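Local coordinates for pyrrolysyl-tRNA synthetase (PDB 3DSQ), which probably attaches pyrrolysine to its cognate tRNA at the expense of ATP, as a homodimeric class II aminoacyl-tRNA synthetase, at residues 13-16 / 17-20; 50-53 / 54-58. All coordinates share one frame; numbering follows the deposited sequence.

Contact 1 of 2, residues 13-16 / 17-20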
loop_
_atom_site.group_PDB
_atom_site.type_symbol
_atom_site.label_atom_id
_atom_site.label_comp_id
_atom_site.label_asym_id
_atom_site.label_seq_id
_atom_site.Cartn_x
_atom_site.Cartn_y
_atom_site.Cartn_z
ATOM N N PHE B 13 -25.137 26.150 20.445
ATOM C CA PHE B 13 -24.425 25.509 19.345
ATOM C C PHE B 13 -24.367 23.995 19.490
ATOM O O PHE B 13 -24.858 23.448 20.471
ATOM C CB PHE B 13 -23.011 26.085 19.228
ATOM C CG PHE B 13 -22.985 27.573 19.053
ATOM C CD1 PHE B 13 -23.002 28.418 20.161
ATOM C CD2 PHE B 13 -22.986 28.136 17.778
ATOM C CE1 PHE B 13 -23.021 29.804 20.001
ATOM C CE2 PHE B 13 -23.005 29.520 17.606
ATOM C CZ PHE B 13 -23.024 30.356 18.720
ATOM N N TRP B 14 -23.780 23.324 18.503
ATOM C CA TRP B 14 -23.670 21.867 18.520
ATOM C C TRP B 14 -22.883 21.404 19.743
ATOM O O TRP B 14 -21.986 22.109 20.208
ATOM C CB TRP B 14 -22.913 21.350 17.286
ATOM C CG TRP B 14 -23.494 21.718 15.963
ATOM C CD1 TRP B 14 -22.823 22.244 14.897
ATOM C CD2 TRP B 14 -24.853 21.567 15.549
ATOM N NE1 TRP B 14 -23.680 22.432 13.840
ATOM C CE2 TRP B 14 -24.933 22.023 14.212
ATOM C CE3 TRP B 14 -26.011 21.086 16.174
ATOM C CZ2 TRP B 14 -26.132 22.013 13.484
ATOM C CZ3 TRP B 14 -27.202 21.073 15.457
ATOM C CH2 TRP B 14 -27.252 21.537 14.117
ATOM N N THR B 15 -23.235 20.228 20.261
ATOM C CA THR B 15 -22.492 19.654 21.370
ATOM C C THR B 15 -21.296 19.065 20.638
ATOM O O THR B 15 -21.379 18.801 19.429
ATOM C CB THR B 15 -23.247 18.509 22.051
ATOM O OG1 THR B 15 -23.518 17.481 21.088
ATOM C CG2 THR B 15 -24.553 19.012 22.676
ATOM N N LYS B 16 -20.192 18.856 21.345
ATOM C CA LYS B 16 -18.996 18.309 20.725
ATOM C C LYS B 16 -19.300 17.039 19.940
ATOM O O LYS B 16 -18.730 16.820 18.866
ATOM C CB LYS B 16 -17.926 18.024 21.789
ATOM C CG LYS B 16 -16.611 17.457 21.244
ATOM C CD LYS B 16 -15.937 18.414 20.256
ATOM C CE LYS B 16 -14.607 17.860 19.732
ATOM N NZ LYS B 16 -14.708 16.402 19.409
ATOM N N VAL B 17 -20.197 16.202 20.461
ATOM C CA VAL B 17 -20.529 14.963 19.775
ATOM C C VAL B 17 -21.345 15.188 18.486
ATOM O O VAL B 17 -21.184 14.457 17.508
ATOM C CB VAL B 17 -21.283 13.997 20.707
ATOM C CG1 VAL B 17 -22.718 14.458 20.907
ATOM C CG2 VAL B 17 -21.223 12.594 20.139
ATOM N N GLN B 18 -22.219 16.189 18.491
ATOM C CA GLN B 18 -23.022 16.506 17.309
ATOM C C GLN B 18 -22.098 17.086 16.256
ATOM O O GLN B 18 -22.189 16.751 15.072
ATOM C CB GLN B 18 -24.091 17.534 17.651
ATOM C CG GLN B 18 -25.124 17.029 18.611
ATOM C CD GLN B 18 -26.117 18.095 18.966
ATOM O OE1 GLN B 18 -25.743 19.233 19.246
ATOM N NE2 GLN B 18 -27.396 17.739 18.960
ATOM N N TYR B 19 -21.199 17.955 16.709
ATOM C CA TYR B 19 -20.223 18.590 15.840
ATOM C C TYR B 19 -19.349 17.529 15.153
ATOM O O TYR B 19 -19.128 17.579 13.938
ATOM C CB TYR B 19 -19.357 19.532 16.670
ATOM C CG TYR B 19 -18.341 20.326 15.886
ATOM C CD1 TYR B 19 -18.686 21.538 15.275
ATOM C CD2 TYR B 19 -17.026 19.874 15.760
ATOM C CE1 TYR B 19 -17.737 22.283 14.560
ATOM C CE2 TYR B 19 -16.074 20.606 15.049
ATOM C CZ TYR B 19 -16.434 21.807 14.457
ATOM O OH TYR B 19 -15.481 22.537 13.783
ATOM N N GLN B 20 -18.859 16.565 15.932
ATOM C CA GLN B 20 -18.018 15.506 15.388
ATOM C C GLN B 20 -18.767 14.654 14.363
ATOM O O GLN B 20 -18.204 14.249 13.350
ATOM C CB GLN B 20 -17.503 14.584 16.502
ATOM C CG GLN B 20 -16.599 13.476 15.972
ATOM C CD GLN B 20 -16.207 12.443 17.026
ATOM O OE1 GLN B 20 -17.047 11.682 17.522
ATOM N NE2 GLN B 20 -14.923 12.410 17.363
#
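Thr15 and Gln18 close a capping box at the start of helix 16-24, an economical way of satisfying the first turn of a helix. Thr15, the N-cap, accepts a hydrogen bond from Gln18 N through OG1 (3.2 Å), and Gln18 returns the favour with its amide. Thr15 N donates to Gln18 OE1 at 2.9 Å in a nearly straight bond. The donor arrives 18° off the carbonyl plane. The torsions explain the reach. With chi1 at 59°, the Thr15 hydroxyl sits between its own N and carbonyl carbon, facing Gln18 N, while the Gln18 chain runs extended beyond CG (chi2 177°) back past that hydroxyl to the N-cap. CG2 of Thr15 rests 3.6 Å from OE1 on the same amide. Trp14 adds the next layer: its indole stands nearly perpendicular to the Gln18 amide, with OE1 at the ring edge, 3.6 Å from Trp14 CE3. With an alanine in place of Gln18, Thr15 N is likely to lose its side-chain acceptor, and the Trp14 edge its polar neighbour. Just before the N-cap, Trp14 CB packs 4.0 Å from Tyr19 CB, across the first turn, where Thr15 O receives Tyr19 N at 2.9 Å. Farther out, Gln18 NE2 makes a weak hydrogen bond to Asp43 OD1 of helix 39-68. The Trp14 ring also meets Phe36, and its NE1 donates to Gln31 O.

Contact 2 of 2, residues 50-53 / 54-58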
loop_
_atom_site.group_PDB
_atom_site.type_symbol
_atom_site.label_atom_id
_atom_site.label_comp_id
_atom_site.label_asym_id
_atom_site.label_seq_id
_atom_site.Cartn_x
_atom_site.Cartn_y
_atom_site.Cartn_z
ATOM N N GLU B 50 -28.250 15.779 9.856
ATOM C CA GLU B 50 -27.587 14.483 9.818
ATOM C C GLU B 50 -28.283 13.607 8.777
ATOM O O GLU B 50 -27.637 13.010 7.916
ATOM C CB GLU B 50 -27.659 13.798 11.183
ATOM C CG GLU B 50 -27.093 12.387 11.171
ATOM C CD GLU B 50 -27.341 11.641 12.473
ATOM O OE1 GLU B 50 -28.489 11.682 12.957
ATOM O OE2 GLU B 50 -26.400 11.009 12.995
ATOM N N HIS B 51 -29.607 13.546 8.871
ATOM C CA HIS B 51 -30.431 12.753 7.966
ATOM C C HIS B 51 -30.086 12.986 6.499
ATOM O O HIS B 51 -29.943 12.038 5.736
ATOM C CB HIS B 51 -31.910 13.076 8.185
ATOM C CG HIS B 51 -32.828 12.283 7.311
ATOM N ND1 HIS B 51 -33.097 10.947 7.533
ATOM C CD2 HIS B 51 -33.506 12.623 6.188
ATOM C CE1 HIS B 51 -33.900 10.500 6.585
ATOM N NE2 HIS B 51 -34.162 11.495 5.757
ATOM N N GLN B 52 -29.973 14.253 6.115
ATOM C CA GLN B 52 -29.633 14.634 4.750
ATOM C C GLN B 52 -28.200 14.228 4.407
ATOM O O GLN B 52 -27.918 13.813 3.281
ATOM C CB GLN B 52 -29.788 16.148 4.575
ATOM C CG GLN B 52 -29.280 16.688 3.232
ATOM C CD GLN B 52 -30.085 16.182 2.042
ATOM O OE1 GLN B 52 -31.297 16.390 1.967
ATOM N NE2 GLN B 52 -29.412 15.516 1.104
ATOM N N LEU B 53 -27.288 14.353 5.370
ATOM C CA LEU B 53 -25.899 13.983 5.109
ATOM C C LEU B 53 -25.770 12.475 4.948
ATOM O O LEU B 53 -25.021 11.992 4.097
ATOM C CB LEU B 53 -24.977 14.478 6.233
ATOM C CG LEU B 53 -24.912 16.001 6.397
ATOM C CD1 LEU B 53 -23.980 16.377 7.556
ATOM C CD2 LEU B 53 -24.438 16.626 5.094
ATOM N N MET B 54 -26.504 11.724 5.754
ATOM C CA MET B 54 -26.433 10.274 5.644
ATOM C C MET B 54 -26.956 9.854 4.277
ATOM O O MET B 54 -26.392 8.968 3.627
ATOM C CB MET B 54 -27.231 9.613 6.768
ATOM C CG MET B 54 -26.587 9.830 8.141
ATOM S SD MET B 54 -27.559 9.199 9.515
ATOM C CE MET B 54 -26.813 7.692 9.797
ATOM N N SER B 55 -28.019 10.519 3.833
ATOM C CA SER B 55 -28.620 10.230 2.537
ATOM C C SER B 55 -27.594 10.478 1.441
ATOM O O SER B 55 -27.386 9.635 0.575
ATOM C CB SER B 55 -29.852 11.119 2.315
ATOM O OG SER B 55 -30.401 10.905 1.025
ATOM N N GLN B 56 -26.953 11.640 1.477
ATOM C CA GLN B 56 -25.935 11.971 0.487
ATOM C C GLN B 56 -24.811 10.936 0.501
ATOM O O GLN B 56 -24.331 10.514 -0.550
ATOM C CB GLN B 56 -25.370 13.366 0.761
ATOM C CG GLN B 56 -26.291 14.488 0.308
ATOM C CD GLN B 56 -25.860 15.847 0.820
ATOM O OE1 GLN B 56 -24.666 16.145 0.913
ATOM N NE2 GLN B 56 -26.837 16.692 1.143
ATOM N N GLY B 57 -24.404 10.517 1.697
ATOM C CA GLY B 57 -23.346 9.525 1.807
ATOM C C GLY B 57 -23.704 8.193 1.172
ATOM O O GLY B 57 -22.867 7.561 0.531
ATOM N N LYS B 58 -24.945 7.755 1.358
ATOM C CA LYS B 58 -25.406 6.498 0.777
ATOM C C LYS B 58 -25.393 6.569 -0.748
ATOM O O LYS B 58 -25.050 5.595 -1.403
ATOM C CB LYS B 58 -26.821 6.168 1.269
ATOM C CG LYS B 58 -26.873 5.529 2.653
ATOM C CD LYS B 58 -28.282 5.572 3.249
ATOM C CE LYS B 58 -29.334 4.934 2.335
ATOM N NZ LYS B 58 -29.157 3.460 2.144
#
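Met54 lies alongside Glu50, one turn earlier on helix 39-68, and the pair illustrates how an i to i+4 spacing lets a flexible thioether run beside the aliphatic part of an acid. Following Met54 outward, its CB first stands 3.6 Å from Glu50 O, the carbonyl that also accepts the Met54 backbone N at 2.8 Å. CG comes a little closer to that oxygen, at 3.4 Å, and begins to meet the Glu50 side chain. SD then settles 3.6 Å from Glu50 CG and 3.8 Å from Glu50 CD. The chain is extended through chi2 (175°) and bends only at chi3 (98°), where the terminal CE turns off beyond the sulfur. Glu50 matches this course: its CG is anti to the backbone N (chi1 175°) and its chain is extended. With Met54 also extended to its sulfur, the two side chains lie side by side, pointing the same way, and the methylene rather than the carboxylate makes the closest approach to sulfur. The acid's own polar partner is elsewhere, in a salt bridge from OE2 to Arg21 NE.

Beneath these side chains runs ordinary alpha-helical backbone bonding, with Ser55 N donating to His51 O and Gln56 N to Gln52 O. Gly57 N donates to Leu53 O at 2.9 Å, continuing the same spacing. Gln52 and Gln56 are both exposed.

Leu53 is buried, touching Leu22 of helix 16-24 together with Leu25 and Ala27 of the loop that follows. Met54 also touches Arg21, while Ile287 near the C terminus packs against it, so this part of helix 39-68 lies against helix 16-24 and Ile287.

Read from the N terminus, contact 1 comes first, turning the loop that precedes helix 16-24 into its opening turn. Only after that helix, the short helix 29-32 and their connecting loops does the chain reach contact 2, within the long helix 39-68. The two are in series, neither nested nor crossing, and both are local, so neither closes a long loop. The centres of contact 1 and contact 2 are about 17 Å apart, and the nearest atoms of contacts 1 and 2 about 7 Å apart, without touching. What joins them is the packing of helix 16-24 against helix 39-68, where Gln18 meets Arg42 and Phe46. The centre of each contact lies about 26 Å from the centre of the chain.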